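Side-chain contacts in Cas13d (uncultured Ruminococcus sp, PDB 6IV9), which binds a CRISPR RNA and probably uses two HEPN domains to mature that RNA and cleave target RNA: residues K805-E808 with V809-N813; E837-G840 with D841-T844. The protein carries 2 engineered substitutions. All blocks are in the same frame, centred on the assembly; numbering follows the deposited sequence.

Contact 1 (K805-E808 with V809-N813); sequences KCVE and VDINN
K805 accepts the amide of V809 on its carbonyl, with V809 N 3.1 Å from K805 O, while V809 CG2 rests against the same oxygen. The lysine side chain leaves in another direction: K805 NZ reaches E808 OE1 at 3.2 Å, meeting it on the syn side but 30° out of the carboxylate plane. D787 of helix 777-788 forms a second salt bridge with K805, and since the carboxylates of E808 and D787 come close, the shared ammonium would be expected to offset their repulsion.

C806 O is gripped twice, by D810 N at 3.1 Å, with an N-H...O angle of 160°, and by a water that donates from 2.8 Å and also bonds weakly to D810 OD1, so linking the carbonyl with that carboxylate oxygen. D810 folds CG back beside its own backbone N (chi1 -61°), which brings D810 OD2 to 3.1 Å from C806 O. These are two acceptors, so this approach is no bond.

V807 O takes the I811 amide at 2.9 Å, and V807 CG1 meets I811 CD1 at 3.9 Å as the two side chains cross obliquely. Both are buried: helix 777-788 packs on the pair, and helix 901-908 adds I901 and F904 against V807. E808 O receives N812 N at 3.2 Å, completing four successive i to i+4 bonds. That ladder, with the V807-I811 ridge turned inward and V809 and N812 exposed, is characteristic of an amphipathic alpha-helix whose inner face packs on helices 777-788 and 901-908.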
loop_
_atom_site.group_PDB
_atom_site.type_symbol
_atom_site.label_atom_id
_atom_site.label_comp_id
_atom_site.label_asym_id
_atom_site.label_seq_id
_atom_site.Cartn_x
_atom_site.Cartn_y
_atom_site.Cartn_z
ATOM N N LYS A 805 5.938 -10.168 -32.664
ATOM C CA LYS A 805 6.532 -9.337 -33.734
ATOM C C LYS A 805 6.545 -7.881 -33.283
ATOM O O LYS A 805 7.515 -7.212 -33.553
ATOM C CB LYS A 805 5.747 -9.508 -35.031
ATOM C CG LYS A 805 5.968 -10.838 -35.728
ATOM C CD LYS A 805 7.420 -11.231 -35.750
ATOM C CE LYS A 805 7.675 -12.693 -36.030
ATOM N NZ LYS A 805 8.846 -13.181 -35.269
ATOM N N CYS A 806 5.484 -7.437 -32.619
ATOM C CA CYS A 806 5.405 -6.042 -32.123
ATOM C C CYS A 806 6.517 -5.800 -31.104
ATOM O O CYS A 806 7.155 -4.776 -31.177
ATOM C CB CYS A 806 4.065 -5.787 -31.457
ATOM S SG CYS A 806 2.702 -5.636 -32.633
ATOM N N VAL A 807 6.731 -6.744 -30.199
ATOM C CA VAL A 807 7.799 -6.607 -29.175
ATOM C C VAL A 807 9.162 -6.551 -29.866
ATOM O O VAL A 807 10.022 -5.843 -29.402
ATOM C CB VAL A 807 7.727 -7.741 -28.142
ATOM C CG1 VAL A 807 8.965 -7.803 -27.277
ATOM C CG2 VAL A 807 6.473 -7.642 -27.301
ATOM N N GLU A 808 9.340 -7.324 -30.930
ATOM C CA GLU A 808 10.633 -7.331 -31.646
ATOM C C GLU A 808 10.890 -5.935 -32.222
ATOM O O GLU A 808 11.998 -5.464 -32.145
ATOM C CB GLU A 808 10.632 -8.425 -32.707
ATOM C CG GLU A 808 10.809 -9.815 -32.143
ATOM C CD GLU A 808 10.700 -10.930 -33.170
ATOM O OE1 GLU A 808 10.476 -10.627 -34.333
ATOM O OE2 GLU A 808 10.831 -12.074 -32.795
ATOM N N VAL A 809 9.859 -5.301 -32.757
ATOM C CA VAL A 809 10.023 -3.933 -33.312
ATOM C C VAL A 809 10.394 -2.954 -32.195
ATOM O O VAL A 809 11.251 -2.130 -32.403
ATOM C CB VAL A 809 8.746 -3.497 -34.035
ATOM C CG1 VAL A 809 8.797 -2.031 -34.379
ATOM C CG2 VAL A 809 8.524 -4.336 -35.272
ATOM N N ASP A 810 9.734 -3.074 -31.051
ATOM C CA ASP A 810 9.993 -2.198 -29.883
ATOM C C ASP A 810 11.425 -2.402 -29.385
ATOM O O ASP A 810 12.062 -1.430 -29.110
ATOM C CB ASP A 810 8.892 -2.366 -28.840
ATOM C CG ASP A 810 7.526 -1.975 -29.378
ATOM O OD1 ASP A 810 7.461 -1.021 -30.168
ATOM O OD2 ASP A 810 6.544 -2.617 -29.011
ATOM N N ILE A 811 11.916 -3.636 -29.354
ATOM C CA ILE A 811 13.300 -3.893 -28.875
ATOM C C ILE A 811 14.300 -3.161 -29.777
ATOM O O ILE A 811 15.250 -2.599 -29.274
ATOM C CB ILE A 811 13.595 -5.401 -28.859
ATOM C CG1 ILE A 811 12.845 -6.133 -27.749
ATOM C CG2 ILE A 811 15.074 -5.649 -28.740
ATOM C CD1 ILE A 811 12.845 -7.615 -27.918
ATOM N N ASN A 812 14.064 -3.219 -31.081
ATOM C CA ASN A 812 14.935 -2.602 -32.114
ATOM C C ASN A 812 14.914 -1.075 -32.028
ATOM O O ASN A 812 15.894 -0.460 -32.401
ATOM C CB ASN A 812 14.727 -3.270 -33.464
ATOM C CG ASN A 812 15.255 -4.684 -33.410
ATOM O OD1 ASN A 812 16.378 -4.909 -32.983
ATOM N ND2 ASN A 812 14.441 -5.643 -33.790
ATOM N N ASN A 813 13.784 -0.517 -31.617
ATOM C CA ASN A 813 13.595 0.937 -31.417
ATOM C C ASN A 813 14.402 1.412 -30.212
ATOM O O ASN A 813 14.663 2.601 -30.115
ATOM C CB ASN A 813 12.113 1.278 -31.318
ATOM C CG ASN A 813 11.487 1.317 -32.691
ATOM O OD1 ASN A 813 12.198 1.398 -33.674
ATOM N ND2 ASN A 813 10.179 1.233 -32.763
HETATM O O HOH W 1 5.815 -2.664 -32.465
#

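Contact 2 (E837-G840 with D841-T844); sequences EYIG and DIRT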
loop_
_atom_site.group_PDB
_atom_site.type_symbol
_atom_site.label_atom_id
_atom_site.label_comp_id
_atom_site.label_asym_id
_atom_site.label_seq_id
_atom_site.Cartn_x
_atom_site.Cartn_y
_atom_site.Cartn_z
ATOM N N GLU A 837 11.163 20.556 -13.018
ATOM C CA GLU A 837 12.018 20.878 -14.173
ATOM C C GLU A 837 11.256 20.743 -15.499
ATOM O O GLU A 837 11.491 21.553 -16.363
ATOM C CB GLU A 837 13.269 20.016 -14.077
ATOM C CG GLU A 837 14.398 20.482 -14.948
ATOM C CD GLU A 837 15.126 21.741 -14.514
ATOM O OE1 GLU A 837 15.832 22.301 -15.357
ATOM O OE2 GLU A 837 14.988 22.150 -13.363
ATOM N N TYR A 838 10.396 19.739 -15.656
ATOM C CA TYR A 838 9.774 19.515 -16.987
ATOM C C TYR A 838 8.250 19.590 -17.021
ATOM O O TYR A 838 7.718 19.736 -18.086
ATOM C CB TYR A 838 10.180 18.141 -17.510
ATOM C CG TYR A 838 11.666 17.943 -17.549
ATOM C CD1 TYR A 838 12.448 18.694 -18.404
ATOM C CD2 TYR A 838 12.293 17.041 -16.718
ATOM C CE1 TYR A 838 13.818 18.547 -18.444
ATOM C CE2 TYR A 838 13.662 16.874 -16.748
ATOM C CZ TYR A 838 14.426 17.632 -17.615
ATOM O OH TYR A 838 15.768 17.496 -17.664
ATOM N N ILE A 839 7.566 19.557 -15.882
ATOM C CA ILE A 839 6.076 19.516 -15.934
ATOM C C ILE A 839 5.529 20.760 -16.632
ATOM O O ILE A 839 4.516 20.642 -17.264
ATOM C CB ILE A 839 5.436 19.276 -14.563
ATOM C CG1 ILE A 839 3.995 18.793 -14.703
ATOM C CG2 ILE A 839 5.535 20.502 -13.680
ATOM C CD1 ILE A 839 3.450 18.196 -13.447
ATOM N N GLY A 840 6.224 21.882 -16.511
ATOM C CA GLY A 840 5.820 23.165 -17.106
ATOM C C GLY A 840 5.806 23.137 -18.620
ATOM O O GLY A 840 5.116 23.970 -19.190
ATOM N N ASP A 841 6.547 22.213 -19.236
ATOM C CA ASP A 841 6.655 22.121 -20.715
ATOM C C ASP A 841 5.522 21.308 -21.345
ATOM O O ASP A 841 5.486 21.261 -22.542
ATOM C CB ASP A 841 8.013 21.561 -21.130
ATOM C CG ASP A 841 9.152 22.504 -20.815
ATOM O OD1 ASP A 841 8.875 23.669 -20.572
ATOM O OD2 ASP A 841 10.294 22.060 -20.791
ATOM N N ILE A 842 4.653 20.682 -20.564
ATOM C CA ILE A 842 3.566 19.843 -21.136
ATOM C C ILE A 842 2.464 20.751 -21.681
ATOM O O ILE A 842 1.945 21.552 -20.925
ATOM C CB ILE A 842 3.011 18.860 -20.085
ATOM C CG1 ILE A 842 4.084 17.938 -19.521
ATOM C CG2 ILE A 842 1.854 18.054 -20.631
ATOM C CD1 ILE A 842 3.557 17.027 -18.456
ATOM N N ARG A 843 2.146 20.605 -22.962
ATOM C CA ARG A 843 1.096 21.431 -23.597
ATOM C C ARG A 843 -0.273 21.109 -23.003
ATOM O O ARG A 843 -0.971 22.028 -22.622
ATOM C CB ARG A 843 1.094 21.170 -25.106
ATOM C CG ARG A 843 -0.028 21.860 -25.865
ATOM C CD ARG A 843 0.011 21.616 -27.364
ATOM N NE ARG A 843 -1.199 22.002 -28.085
ATOM C CZ ARG A 843 -2.129 21.158 -28.539
ATOM N NH1 ARG A 843 -1.851 19.876 -28.707
ATOM N NH2 ARG A 843 -3.334 21.599 -28.839
ATOM N N THR A 844 -0.629 19.832 -22.930
ATOM C CA THR A 844 -1.940 19.443 -22.363
ATOM C C THR A 844 -1.755 18.413 -21.239
ATOM O O THR A 844 -1.179 17.369 -21.481
ATOM C CB THR A 844 -2.891 18.981 -23.467
ATOM O OG1 THR A 844 -2.459 17.704 -23.906
ATOM C CG2 THR A 844 -2.858 19.891 -24.668
HETATM O O HOH W 2 2.165 22.125 -18.173
#
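Two overlapping tight turns join Y838 to D841 and I839 to I842, where helix 835-838 gives way to the loop leading into helix 848-861. Two i to i+3 bonds define them. D841 N donates to Y838 O at 3.0 Å, but from above the carbonyl plane, 50° out of it, and I842 N makes a weak bond of 3.3 Å to I839 O. G840 and D841, the middle residues of the second turn, both have phi and psi close to type I values, the psi of D841 being -6°.

The side chains follow the backbone bend. I839 CG1 stands anti to the backbone N (chi1 -161°) and meets I842 CD1 at 4.2 Å, a loose apolar touch between two buried side chains. I842 CG1 also lies 3.5 Å from I839 O. A water donates to I839 O at 2.9 Å and to I842 O at 2.8 Å, bridging the two carbonyls; K652 is a further donor to I842 O.

D841 CB sits 3.6 Å from Y838 O, and the carboxylate beyond it forms a salt bridge through OD2 with R858 of helix 848-861, the helix whose Y854 also packs on D841 and I842. With an alanine here the main-chain turn could remain, but R858 would probably lose this charged mate, and the tie between the turn and helix 848-861 would weaken. Consecutive i to i+3 bonds of this kind are typical of a helix C-terminus that tightens into a type I turn before the chain departs as a loop.

Contacts 1 and 2 occur in series near the C-terminal end of the chain, with helices 816-827 and 830-833 between them. Their centres are 29 Å apart and their nearest atoms about 19 Å, so neither touches the other. Contact 1 comes closer to the bound nucleic acid, about 8 Å from its nearest atom, against about 14 Å for contact 2; at those separations neither set of residues contacts the RNA directly. Neither includes the magnesium-binding R137 or E140. The two differ in kind: 805-813 keeps regular i to i+4 bonding within a helix, whereas 837-844 changes to i to i+3 bonding where a helix stops.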